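Local coordinates for aminotransferase, class IV (Brucella abortus, PDB 4TVI), which probably catalyses the pyridoxal-phosphate-dependent transfer of amino groups from leucine, isoleucine and valine to 2-oxoglutarate, at residues Gln56-Leu60 with Thr135-Leu139; Gly61-Phe65 with Ser88-Leu94; Ala68-Glu72 with Ala151-Val155; Arg123-Glu129 with Ser142-Cys148; Asn188-Leu192 with Thr215-Asn219. One frame throughout, in Å; residues are numbered along the deposited sequence.

A small domain is followed here from its sheet to the dimer interface and the cofactor. Interactions 1, 2 and 4 form one cluster: the centres of interactions 2 and 4 lie about 9 Å apart, those of 1 and 2 about 11 Å, and backbone bonds join strand 120-128 to strand 64-70 and helix 56-60. Interaction 3 uses the far end of strand 64-70, its centre about 33 Å from that of interaction 1. Interaction 5 belongs to the cofactor-bearing half; within one chain its nearest atoms stay about 15 Å from interaction 1, yet across the dimer the two touch. Ser88 OG of interaction 2 hydrogen-bonds the backbone N of Lys180, which carries pyridoxal phosphate.

Interaction 1: residues Gln56-Leu60 with Thr135-Leu139; sequences QATWL and TVAPL
Gln56 reaches across to the backbone of the 135-139 loop, its NE2 donating to Val136 O at 2.8 Å. The acceptor lies in the amide plane of the glutamine, but the bond is bent, with 136° at the hydrogen, and the nitrogen stands above the carbonyl plane of Val136 instead of in it. The same carbonyl oxygen also accepts from a water that donates in turn to Leu60 O, so the two ends of the short helix 56-60 are both tied to one atom of the loop. Beside this polar link, Leu60 presses CD1 against the loop backbone, 3.4 Å from Thr135 O and 3.8 Å from Val136 CA, while its other methyl, CD2, comes within 4.4 Å of Val136 CG2. The helix is a single turn leading towards strand 64-70, and residues 135-139 belong to the connection between strands 120-128 and 143-151 of the antiparallel sheet, in what is the small domain of the class IV aminotransferase fold. Two supports position the contacting groups. Gln56 bends at its second torsion (chi2 -88°), which brings its amide over to the loop, and OE1 is held by a hydrogen bond with Ser62 OG. Leu60 in turn lies with CG 3.8 Å above the centre of the Trp59 ring. The tryptophan faces the dimer partner: Arg123 of the second subunit makes a cation-pi contact with it, and Phe65 of the second subunit meets it edge-to-face. Val136 also packs on Leu192 of that subunit.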
# COMPACT_ATOMS: atom_id res chain seq x y z
N GLN A 56 12.62 4.43 -0.51
CA GLN A 56 11.32 5.02 -0.83
C GLN A 56 10.22 3.98 -0.70
O GLN A 56 9.16 4.25 -0.14
CB GLN A 56 11.34 5.61 -2.25
CG GLN A 56 10.11 6.44 -2.62
CD GLN A 56 8.97 5.61 -3.20
OE1 GLN A 56 9.10 4.41 -3.41
NE2 GLN A 56 7.85 6.26 -3.48
N ALA A 57 10.48 2.78 -1.21
CA ALA A 57 9.47 1.73 -1.22
C ALA A 57 9.07 1.31 0.19
O ALA A 57 7.94 0.90 0.43
CB ALA A 57 9.98 0.52 -1.99
N THR A 58 10.00 1.43 1.13
CA THR A 58 9.77 0.94 2.47
C THR A 58 8.62 1.68 3.17
O THR A 58 7.74 1.05 3.76
CB THR A 58 11.06 1.04 3.31
OG1 THR A 58 12.07 0.22 2.71
CG2 THR A 58 10.81 0.58 4.74
N TRP A 59 8.60 3.00 3.10
CA TRP A 59 7.57 3.74 3.81
C TRP A 59 6.62 4.51 2.90
O TRP A 59 5.73 5.22 3.38
CB TRP A 59 8.20 4.69 4.83
CG TRP A 59 9.15 5.71 4.26
CD1 TRP A 59 10.37 5.47 3.70
CD2 TRP A 59 8.97 7.13 4.25
NE1 TRP A 59 10.96 6.65 3.32
CE2 TRP A 59 10.12 7.68 3.65
CE3 TRP A 59 7.95 7.98 4.68
CZ2 TRP A 59 10.27 9.06 3.47
CZ3 TRP A 59 8.11 9.34 4.50
CH2 TRP A 59 9.26 9.87 3.90
N LEU A 60 6.77 4.37 1.58
CA LEU A 60 5.88 5.06 0.64
C LEU A 60 5.25 4.09 -0.37
O LEU A 60 4.47 4.50 -1.24
CB LEU A 60 6.65 6.19 -0.06
CG LEU A 60 7.07 7.33 0.89
CD1 LEU A 60 8.02 8.32 0.23
CD2 LEU A 60 5.85 8.07 1.48
N THR A 135 9.59 13.62 -3.17
CA THR A 135 9.82 12.60 -2.14
C THR A 135 8.83 11.43 -2.23
O THR A 135 9.24 10.27 -2.26
CB THR A 135 9.75 13.19 -0.71
OG1 THR A 135 10.59 14.36 -0.63
CG2 THR A 135 10.20 12.16 0.31
N VAL A 136 7.53 11.73 -2.29
CA VAL A 136 6.51 10.68 -2.31
C VAL A 136 6.52 9.88 -3.61
O VAL A 136 6.42 8.65 -3.58
CB VAL A 136 5.11 11.28 -2.08
CG1 VAL A 136 4.02 10.27 -2.40
CG2 VAL A 136 4.99 11.78 -0.65
N ALA A 137 6.63 10.55 -4.75
CA ALA A 137 6.65 9.87 -6.04
C ALA A 137 7.99 9.18 -6.29
O ALA A 137 9.05 9.76 -6.07
CB ALA A 137 6.34 10.84 -7.16
N PRO A 138 7.94 7.92 -6.76
CA PRO A 138 9.15 7.13 -7.01
C PRO A 138 10.02 7.68 -8.14
O PRO A 138 9.50 8.16 -9.15
CB PRO A 138 8.59 5.75 -7.40
CG PRO A 138 7.24 6.02 -7.93
CD PRO A 138 6.71 7.18 -7.11
N LEU A 139 11.33 7.63 -7.96
CA LEU A 139 12.26 7.91 -9.04
C LEU A 139 12.45 6.61 -9.83
O LEU A 139 13.09 5.68 -9.33
CB LEU A 139 13.59 8.44 -8.50
CG LEU A 139 14.67 8.81 -9.52
CD1 LEU A 139 14.20 9.95 -10.41
CD2 LEU A 139 15.96 9.20 -8.80
O HOH W 1 4.46 6.66 -3.18

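Interaction 2: residues Gly61-Phe65 with Ser88-Leu94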
# COMPACT_ATOMS: atom_id res chain seq x y z
N GLY A 61 5.58 2.81 -0.25
CA GLY A 61 4.78 1.72 -0.80
C GLY A 61 4.82 1.33 -2.27
O GLY A 61 3.85 0.80 -2.79
N SER A 62 5.95 1.53 -2.95
CA SER A 62 5.97 1.34 -4.40
C SER A 62 6.24 -0.10 -4.88
O SER A 62 6.28 -0.33 -6.09
CB SER A 62 7.00 2.28 -5.02
OG SER A 62 8.30 2.00 -4.52
N LEU A 63 6.38 -1.06 -3.97
CA LEU A 63 6.77 -2.41 -4.38
C LEU A 63 5.64 -3.18 -5.08
O LEU A 63 4.50 -3.20 -4.62
CB LEU A 63 7.27 -3.23 -3.19
CG LEU A 63 7.90 -4.60 -3.50
CD1 LEU A 63 9.07 -4.92 -2.56
CD2 LEU A 63 6.86 -5.72 -3.44
N VAL A 64 5.99 -3.82 -6.20
CA VAL A 64 5.08 -4.73 -6.88
C VAL A 64 5.66 -6.13 -6.84
O VAL A 64 6.86 -6.31 -6.63
CB VAL A 64 4.86 -4.32 -8.34
CG1 VAL A 64 4.23 -2.95 -8.41
CG2 VAL A 64 6.17 -4.35 -9.11
N PHE A 65 4.81 -7.13 -7.06
CA PHE A 65 5.25 -8.51 -7.00
C PHE A 65 4.41 -9.39 -7.92
O PHE A 65 3.35 -8.97 -8.38
CB PHE A 65 5.19 -9.03 -5.57
CG PHE A 65 3.79 -9.22 -5.05
CD1 PHE A 65 3.07 -8.15 -4.56
CD2 PHE A 65 3.20 -10.48 -5.06
CE1 PHE A 65 1.78 -8.32 -4.08
CE2 PHE A 65 1.91 -10.65 -4.58
CZ PHE A 65 1.20 -9.57 -4.09
N SER A 88 3.16 -4.65 -13.86
CA SER A 88 2.84 -4.08 -12.55
C SER A 88 3.84 -2.99 -12.18
O SER A 88 3.46 -1.96 -11.63
CB SER A 88 2.84 -5.16 -11.47
OG SER A 88 1.80 -6.11 -11.68
N ALA A 89 5.12 -3.23 -12.49
CA ALA A 89 6.15 -2.24 -12.18
C ALA A 89 5.86 -0.92 -12.89
O ALA A 89 5.86 0.14 -12.26
CB ALA A 89 7.53 -2.76 -12.57
N ARG A 90 5.60 -0.99 -14.19
CA ARG A 90 5.30 0.21 -14.95
C ARG A 90 4.01 0.88 -14.47
O ARG A 90 3.92 2.11 -14.44
CB ARG A 90 5.21 -0.12 -16.45
CG ARG A 90 6.58 -0.36 -17.09
CD ARG A 90 6.48 -0.56 -18.60
NE ARG A 90 6.01 -1.89 -18.93
CZ ARG A 90 6.81 -2.91 -19.21
NH1 ARG A 90 8.13 -2.73 -19.21
NH2 ARG A 90 6.31 -4.10 -19.49
N ALA A 91 3.04 0.07 -14.04
CA ALA A 91 1.78 0.61 -13.53
C ALA A 91 1.99 1.37 -12.22
O ALA A 91 1.15 2.18 -11.82
CB ALA A 91 0.77 -0.51 -13.33
N LEU A 92 3.12 1.13 -11.58
CA LEU A 92 3.45 1.81 -10.33
C LEU A 92 4.53 2.88 -10.53
O LEU A 92 5.09 3.39 -9.56
CB LEU A 92 3.90 0.80 -9.27
CG LEU A 92 2.91 0.42 -8.16
CD1 LEU A 92 2.54 1.63 -7.33
CD2 LEU A 92 1.67 -0.21 -8.72
N GLY A 93 4.81 3.22 -11.78
CA GLY A 93 5.76 4.28 -12.07
C GLY A 93 7.21 3.85 -11.94
O GLY A 93 8.12 4.68 -11.82
N LEU A 94 7.44 2.54 -11.96
CA LEU A 94 8.79 2.02 -11.91
C LEU A 94 9.30 1.75 -13.31
O LEU A 94 8.52 1.72 -14.26
CB LEU A 94 8.86 0.75 -11.07
CG LEU A 94 8.24 0.85 -9.68
CD1 LEU A 94 8.30 -0.49 -8.96
CD2 LEU A 94 8.97 1.93 -8.87
O HOH W 2 2.96 -8.25 -11.02
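Ala89, whose methyl meets Val64 CG2 at 4.0 Å, offers a carbonyl oxygen gripped by two backbone donors: Leu92 N at 3.0 Å and Leu94 N at 2.9 Å reach Ala89 O from opposite faces of its plane. With Gly93 N bonded to Arg90 O, this is a Schellman motif that closes helix 78-91, Gly93 taking the positive phi of its C-prime position. The turn folds Leu92 and Leu94 back so that both lean on the 61-65 segment. Val64 carries most of the contact, packing on Ser88, Ala89 and Leu92. Its CG1 lies 3.5 Å from Ser88 O and 3.6 Å from Leu92 CG, while CG2 lies 3.7 Å from Ala89 N. Val64 and Leu92 pass alongside one another, their side chains running in opposing senses. Leu94 CD1 meets Ser62 O at 3.5 Å. Across the segments the contact is thus apolar, without a direct hydrogen bond. Ser88 OG hydrogen-bonds the backbone N of Lys180, the cofactor-bearing lysine, and a water also links it to Phe65 O. Helix 78-91 lies against the face of the sheet where strand 64-70 pairs with strand 120-128, whose Tyr126 packs on both Val64 and Ala89.

Interaction 3: residues Ala68-Glu72 with Ala151-Val155; sequences ARLFE and AIPMV
Two similarly bent chains meet here: Arg69 and Met154 both leave the backbone with CG opposite their own nitrogen, and both then fold at the second torsion, Arg69 with chi2 78° and Met154 with chi2 73°. The bend brings the arginine head to the 151-155 loop and carries the terminal methyl of the methionine over Phe71. At its end the guanidinium takes one carbonyl oxygen with two nitrogens: NH1 reaches Ile152 O at 2.9 Å and NH2 reaches the same Ile152 O at 3.0 Å. The oxygen lies in the guanidinium plane, but it is not met evenly, since NH1 is only slightly tilted from the carbonyl plane and NH2 stands well above it. Pro153 O lies at the same edge, 3.5 Å from Arg69 NH2. Met154 passes obliquely beside the arginine, its SD 3.7 Å from NH2. Its CE then lies over one face of the Phe71 ring, offset toward the rim and 4.0 Å from the centroid, a CH-pi contact within a Met-aromatic pair. The CB atoms of Phe71 and Met154 touch at 3.7 Å. The contact joins the end of strand 64-70 to the link that leaves strand 143-151 for the other sheet. Lys281 of strand 281-288 covers part of it, and Met279 O accepts from Arg69 NE. A buried arginine charge is therefore met largely by carbonyl dipoles, with a polarisable sulfur alongside, an environment that would probably help to stabilise the cation.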
# COMPACT_ATOMS: atom_id res chain seq x y z
N ALA A 68 4.77 -17.22 -9.32
CA ALA A 68 4.70 -18.43 -10.14
C ALA A 68 4.93 -19.65 -9.25
O ALA A 68 5.25 -19.52 -8.07
CB ALA A 68 5.72 -18.37 -11.26
N ARG A 69 4.79 -20.84 -9.82
CA ARG A 69 4.86 -22.06 -9.03
C ARG A 69 5.62 -23.18 -9.72
O ARG A 69 5.37 -23.49 -10.89
CB ARG A 69 3.45 -22.54 -8.68
CG ARG A 69 3.37 -23.49 -7.49
CD ARG A 69 3.46 -22.75 -6.16
NE ARG A 69 2.95 -23.56 -5.06
CZ ARG A 69 3.70 -24.34 -4.29
NH1 ARG A 69 5.01 -24.41 -4.49
NH2 ARG A 69 3.14 -25.04 -3.31
N LEU A 70 6.55 -23.79 -9.00
CA LEU A 70 7.17 -25.04 -9.43
C LEU A 70 6.54 -26.19 -8.65
O LEU A 70 6.56 -26.19 -7.42
CB LEU A 70 8.68 -25.02 -9.22
CG LEU A 70 9.38 -26.38 -9.33
CD1 LEU A 70 9.29 -26.92 -10.76
CD2 LEU A 70 10.83 -26.31 -8.84
N PHE A 71 5.95 -27.15 -9.36
CA PHE A 71 5.38 -28.32 -8.69
C PHE A 71 5.38 -29.52 -9.63
O PHE A 71 5.12 -29.38 -10.83
CB PHE A 71 3.95 -28.02 -8.20
CG PHE A 71 2.95 -27.84 -9.30
CD1 PHE A 71 2.74 -26.59 -9.86
CD2 PHE A 71 2.20 -28.91 -9.76
CE1 PHE A 71 1.81 -26.41 -10.88
CE2 PHE A 71 1.27 -28.75 -10.78
CZ PHE A 71 1.07 -27.49 -11.34
N GLU A 72 5.69 -30.69 -9.09
CA GLU A 72 5.75 -31.93 -9.86
C GLU A 72 6.62 -31.77 -11.11
O GLU A 72 6.37 -32.40 -12.14
CB GLU A 72 4.33 -32.37 -10.24
CG GLU A 72 3.46 -32.65 -9.03
CD GLU A 72 1.99 -32.83 -9.39
OE1 GLU A 72 1.69 -33.20 -10.54
OE2 GLU A 72 1.14 -32.61 -8.50
N ALA A 151 10.80 -22.90 -0.85
CA ALA A 151 10.37 -24.29 -0.92
C ALA A 151 9.05 -24.48 -0.18
O ALA A 151 8.99 -24.40 1.05
CB ALA A 151 11.43 -25.21 -0.34
N ILE A 152 7.98 -24.68 -0.93
CA ILE A 152 6.67 -24.98 -0.36
C ILE A 152 6.05 -26.18 -1.05
O ILE A 152 5.77 -26.13 -2.25
CB ILE A 152 5.72 -23.78 -0.48
CG1 ILE A 152 6.35 -22.54 0.16
CG2 ILE A 152 4.36 -24.11 0.15
CD1 ILE A 152 5.44 -21.33 0.18
N PRO A 153 5.84 -27.28 -0.30
CA PRO A 153 5.27 -28.49 -0.90
C PRO A 153 3.88 -28.25 -1.49
O PRO A 153 3.05 -27.59 -0.87
CB PRO A 153 5.20 -29.46 0.29
CG PRO A 153 6.24 -28.97 1.23
CD PRO A 153 6.21 -27.48 1.11
N MET A 154 3.64 -28.78 -2.68
CA MET A 154 2.34 -28.66 -3.33
C MET A 154 1.42 -29.76 -2.82
O MET A 154 1.56 -30.92 -3.19
CB MET A 154 2.49 -28.74 -4.85
CG MET A 154 1.21 -28.45 -5.62
SD MET A 154 0.80 -26.70 -5.57
CE MET A 154 -0.06 -26.51 -7.13
N VAL A 155 0.49 -29.38 -1.96
CA VAL A 155 -0.43 -30.32 -1.33
C VAL A 155 -1.84 -30.19 -1.90
O VAL A 155 -2.27 -29.10 -2.26
CB VAL A 155 -0.49 -30.11 0.20

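Interaction 4: residues Arg123-Glu129 with Ser142-Cys148; sequences RPMYWAE and STDFALC
Trp127 lies alongside Asp144 of the neighbouring strand and can be read outward from CB, which packs on Ala57. With chi1 70° its CG sits in the crowded position between backbone N and carbonyl carbon, and the indole is laid across strand 143-151. CE3 has Asp144 O 3.6 Å away, over the ring face; CZ3 comes 3.5 Å from Ala146 N; CH2 meets Ala146 CB at 3.7 Å; and Asp144 CB lies over the six-membered ring, 4.2 Å from its centroid, a CH-pi contact. On the remaining edge NE1 donates almost straight (170°) to Glu129 OE2 at 2.9 Å. Beneath the ring the strands pair in regular antiparallel register, as two arms of a beta hairpin with a long connection: Arg123-Cys148, Met125-Ala146 and Trp127-Asp144 are hydrogen-bonded pairs, and Pro124-Leu147, Tyr126-Phe145 and Ala128-Thr143 non-hydrogen-bonded ones. On the opposite face from Trp127, Phe145 CD1 comes 3.5 Å from Tyr126 CE1, the two rings crossing at 55°, and helix 100-111 covers them. Strand 143-151 is the middle strand of the five-stranded sheet and 120-128 lies next to it, inside edge strand 64-70. The polar edge holds two acids, with Glu129 OE2 and Asp144 OD2 4.7 Å apart. A water donates to both, Arg49 of the second subunit salt-bridges Glu129, and Lys40 salt-bridges Asp144. That pairing would probably keep both carboxylates ionised despite their closeness.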
# COMPACT_ATOMS: atom_id res chain seq x y z
N ARG A 123 8.52 -15.66 -6.35
CA ARG A 123 8.02 -14.29 -6.23
C ARG A 123 9.02 -13.24 -6.72
O ARG A 123 9.96 -12.89 -6.01
CB ARG A 123 7.61 -13.96 -4.79
CG ARG A 123 7.04 -12.53 -4.63
CD ARG A 123 6.55 -12.24 -3.21
NE ARG A 123 7.62 -12.35 -2.22
CZ ARG A 123 7.74 -13.36 -1.36
NH1 ARG A 123 6.86 -14.34 -1.38
NH2 ARG A 123 8.75 -13.39 -0.50
N PRO A 124 8.83 -12.75 -7.96
CA PRO A 124 9.58 -11.59 -8.46
C PRO A 124 9.11 -10.30 -7.81
O PRO A 124 7.91 -10.17 -7.55
CB PRO A 124 9.26 -11.59 -9.96
CG PRO A 124 8.59 -12.89 -10.24
CD PRO A 124 7.93 -13.30 -8.98
N MET A 125 10.02 -9.37 -7.54
CA MET A 125 9.64 -8.11 -6.89
C MET A 125 10.41 -6.91 -7.46
O MET A 125 11.62 -6.97 -7.65
CB MET A 125 9.87 -8.21 -5.39
CG MET A 125 8.93 -9.16 -4.67
SD MET A 125 9.33 -9.36 -2.92
CE MET A 125 10.93 -10.15 -3.04
N TYR A 126 9.68 -5.83 -7.72
CA TYR A 126 10.26 -4.56 -8.15
C TYR A 126 9.85 -3.47 -7.16
O TYR A 126 8.74 -3.51 -6.64
CB TYR A 126 9.78 -4.15 -9.53
CG TYR A 126 10.40 -4.83 -10.73
CD1 TYR A 126 11.76 -4.72 -11.00
CD2 TYR A 126 9.61 -5.52 -11.63
CE1 TYR A 126 12.31 -5.33 -12.11
CE2 TYR A 126 10.15 -6.12 -12.74
CZ TYR A 126 11.50 -6.03 -12.98
OH TYR A 126 12.03 -6.63 -14.10
N TRP A 127 10.73 -2.50 -6.94
CA TRP A 127 10.42 -1.37 -6.05
C TRP A 127 11.37 -0.20 -6.31
O TRP A 127 12.44 -0.37 -6.90
CB TRP A 127 10.50 -1.81 -4.59
CG TRP A 127 11.91 -2.08 -4.14
CD1 TRP A 127 12.76 -1.21 -3.52
CD2 TRP A 127 12.63 -3.31 -4.27
NE1 TRP A 127 13.96 -1.82 -3.26
CE2 TRP A 127 13.91 -3.11 -3.72
CE3 TRP A 127 12.32 -4.57 -4.82
CZ2 TRP A 127 14.88 -4.12 -3.68
CZ3 TRP A 127 13.28 -5.57 -4.78
CH2 TRP A 127 14.55 -5.34 -4.21
N ALA A 128 10.99 0.98 -5.85
CA ALA A 128 11.85 2.15 -5.99
C ALA A 128 12.70 2.36 -4.75
O ALA A 128 12.19 2.31 -3.63
CB ALA A 128 11.03 3.40 -6.28
N GLU A 129 14.00 2.59 -4.95
CA GLU A 129 14.88 2.90 -3.83
C GLU A 129 14.81 4.38 -3.43
O GLU A 129 14.99 4.72 -2.27
CB GLU A 129 16.33 2.54 -4.16
CG GLU A 129 16.67 1.08 -3.98
CD GLU A 129 16.64 0.64 -2.53
OE1 GLU A 129 16.86 1.50 -1.65
OE2 GLU A 129 16.38 -0.56 -2.27
N SER A 142 15.55 4.53 -10.11
CA SER A 142 16.05 3.92 -8.89
C SER A 142 15.40 2.57 -8.63
O SER A 142 15.56 1.99 -7.55
CB SER A 142 15.82 4.84 -7.69
OG SER A 142 14.45 4.88 -7.33
N THR A 143 14.70 2.04 -9.63
CA THR A 143 14.05 0.74 -9.52
C THR A 143 15.06 -0.38 -9.29
O THR A 143 16.11 -0.42 -9.94
CB THR A 143 13.22 0.41 -10.78
OG1 THR A 143 12.19 1.39 -10.94
CG2 THR A 143 12.58 -0.97 -10.67
N ASP A 144 14.77 -1.25 -8.32
CA ASP A 144 15.61 -2.41 -8.07
C ASP A 144 14.77 -3.69 -8.10
O ASP A 144 13.54 -3.63 -8.10
CB ASP A 144 16.35 -2.28 -6.74
CG ASP A 144 17.66 -3.06 -6.71
OD1 ASP A 144 17.92 -3.84 -7.66
OD2 ASP A 144 18.45 -2.87 -5.77
N PHE A 145 15.44 -4.83 -8.12
CA PHE A 145 14.77 -6.12 -8.30
C PHE A 145 15.23 -7.16 -7.30
O PHE A 145 16.38 -7.14 -6.84
CB PHE A 145 15.02 -6.62 -9.73
CG PHE A 145 14.52 -8.01 -10.00
CD1 PHE A 145 13.19 -8.23 -10.33
CD2 PHE A 145 15.38 -9.09 -9.96
CE1 PHE A 145 12.73 -9.50 -10.60
CE2 PHE A 145 14.92 -10.38 -10.23
CZ PHE A 145 13.60 -10.58 -10.55
N ALA A 146 14.33 -8.06 -6.94
CA ALA A 146 14.70 -9.24 -6.17
C ALA A 146 13.77 -10.39 -6.54
O ALA A 146 12.58 -10.19 -6.78
CB ALA A 146 14.66 -8.97 -4.68
N LEU A 147 14.32 -11.60 -6.61
CA LEU A 147 13.55 -12.79 -6.93
C LEU A 147 13.65 -13.79 -5.79
O LEU A 147 14.71 -14.38 -5.55
CB LEU A 147 14.05 -13.41 -8.23
CG LEU A 147 13.34 -14.67 -8.72
CD1 LEU A 147 11.85 -14.41 -8.92
CD2 LEU A 147 13.98 -15.16 -10.00
N CYS A 148 12.55 -13.98 -5.08
CA CYS A 148 12.55 -14.84 -3.89
C CYS A 148 11.90 -16.19 -4.17
O CYS A 148 10.73 -16.26 -4.56
CB CYS A 148 11.84 -14.13 -2.74
SG CYS A 148 11.88 -15.02 -1.17
O HOH W 3 18.11 -2.28 -3.23

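Interaction 5: residues Asn188-Leu192 with Thr215-Asn219; sequences NARML and TATSN
Leu192 spreads its two methyls over the loop 215-219, CD2 lying 3.8 Å from Ala216 CB and CD1 3.7 Å from Thr217 CG2, where the leucine and threonine side chains cross at about a right angle. Ala216 is the residue the helix closes upon: Met191 CB approaches its methyl at 4.2 Å from the preceding position on the helix, and Asn188, one turn earlier, takes its carbonyl. Asn188 ND2 donates to Ala216 O at 2.7 Å with an almost straight hydrogen (173°), the acceptor lying in the amide plane. The nitrogen nevertheless stands 42° above the plane of the carbonyl it meets. With chi1 -60°, CG of Asn188 lies opposite the carbonyl carbon and beside the backbone N, which turns the amide toward Ala216 O. The loop lies at the start of the class IV aminotransferase signature, which begins with the preceding glutamate, includes Asn219 and continues into strand 219-224 and beyond. It links strand 212-215 to strand 219-224, while helix 185-198 follows closely upon the lysine that bears the cofactor. The loop holds its shape through an ST turn, Thr215 OG1 accepting from Thr217 N at 3.1 Å. Ser218 OG shares a hydrogen bond with the same Thr215 hydroxyl at 3.0 Å. Asn202 of strand 202-206 also holds the loop, its OD1 accepting from Ala216 N and its ND2 bonding to Thr217 OG1. On the helix side, Asn188 packs against Val136 of the second subunit and Ala189 against Pro138 of that subunit.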
# COMPACT_ATOMS: atom_id res chain seq x y z
N ASN A 188 -7.09 -6.33 1.70
CA ASN A 188 -7.35 -7.77 1.70
C ASN A 188 -7.16 -8.37 3.08
O ASN A 188 -7.91 -9.26 3.50
CB ASN A 188 -6.40 -8.48 0.72
CG ASN A 188 -6.57 -8.00 -0.71
OD1 ASN A 188 -6.32 -6.83 -1.01
ND2 ASN A 188 -6.98 -8.90 -1.60
N ALA A 189 -6.15 -7.86 3.79
CA ALA A 189 -5.80 -8.37 5.12
C ALA A 189 -6.91 -8.16 6.14
O ALA A 189 -7.28 -9.10 6.85
CB ALA A 189 -4.51 -7.70 5.60
N ARG A 190 -7.45 -6.95 6.20
CA ARG A 190 -8.53 -6.66 7.15
C ARG A 190 -9.78 -7.48 6.83
O ARG A 190 -10.52 -7.86 7.73
CB ARG A 190 -8.83 -5.16 7.21
CG ARG A 190 -9.20 -4.50 5.90
CD ARG A 190 -9.51 -3.01 6.09
NE ARG A 190 -10.03 -2.41 4.87
CZ ARG A 190 -10.61 -1.21 4.80
NH1 ARG A 190 -10.75 -0.47 5.90
NH2 ARG A 190 -11.06 -0.76 3.64
N MET A 191 -10.03 -7.75 5.55
CA MET A 191 -11.14 -8.61 5.16
C MET A 191 -10.93 -10.01 5.73
O MET A 191 -11.86 -10.62 6.25
CB MET A 191 -11.27 -8.69 3.64
CG MET A 191 -11.61 -7.38 2.95
SD MET A 191 -11.48 -7.54 1.16
CE MET A 191 -11.85 -5.87 0.62
N LEU A 192 -9.71 -10.50 5.62
CA LEU A 192 -9.36 -11.82 6.14
C LEU A 192 -9.49 -11.83 7.65
O LEU A 192 -10.01 -12.80 8.22
CB LEU A 192 -7.95 -12.21 5.71
CG LEU A 192 -7.81 -12.54 4.23
CD1 LEU A 192 -6.36 -12.60 3.82
CD2 LEU A 192 -8.50 -13.86 3.92
N THR A 215 -12.34 -13.45 -4.11
CA THR A 215 -12.19 -13.63 -2.68
C THR A 215 -11.14 -12.65 -2.20
O THR A 215 -10.62 -11.86 -2.98
CB THR A 215 -11.80 -15.08 -2.30
OG1 THR A 215 -10.38 -15.24 -2.38
CG2 THR A 215 -12.49 -16.09 -3.22
N ALA A 216 -10.80 -12.69 -0.92
CA ALA A 216 -9.82 -11.76 -0.38
C ALA A 216 -8.40 -12.12 -0.82
O ALA A 216 -7.47 -11.34 -0.64
CB ALA A 216 -9.90 -11.72 1.13
N THR A 217 -8.23 -13.31 -1.39
CA THR A 217 -6.89 -13.79 -1.77
C THR A 217 -6.78 -14.31 -3.20
O THR A 217 -5.68 -14.65 -3.65
CB THR A 217 -6.42 -14.93 -0.86
OG1 THR A 217 -7.31 -16.05 -1.02
CG2 THR A 217 -6.40 -14.50 0.61
N SER A 218 -7.90 -14.41 -3.91
CA SER A 218 -7.90 -15.14 -5.18
C SER A 218 -9.15 -14.93 -6.02
O SER A 218 -10.21 -14.60 -5.49
CB SER A 218 -7.73 -16.63 -4.90
OG SER A 218 -8.80 -17.08 -4.07
N ASN A 219 -9.03 -15.17 -7.33
CA ASN A 219 -10.19 -15.15 -8.22
C ASN A 219 -11.19 -16.20 -7.79
O ASN A 219 -10.81 -17.23 -7.24
CB ASN A 219 -9.77 -15.38 -9.67
CG ASN A 219 -9.00 -14.20 -10.24
OD1 ASN A 219 -7.87 -14.35 -10.68
ND2 ASN A 219 -9.63 -13.03 -10.23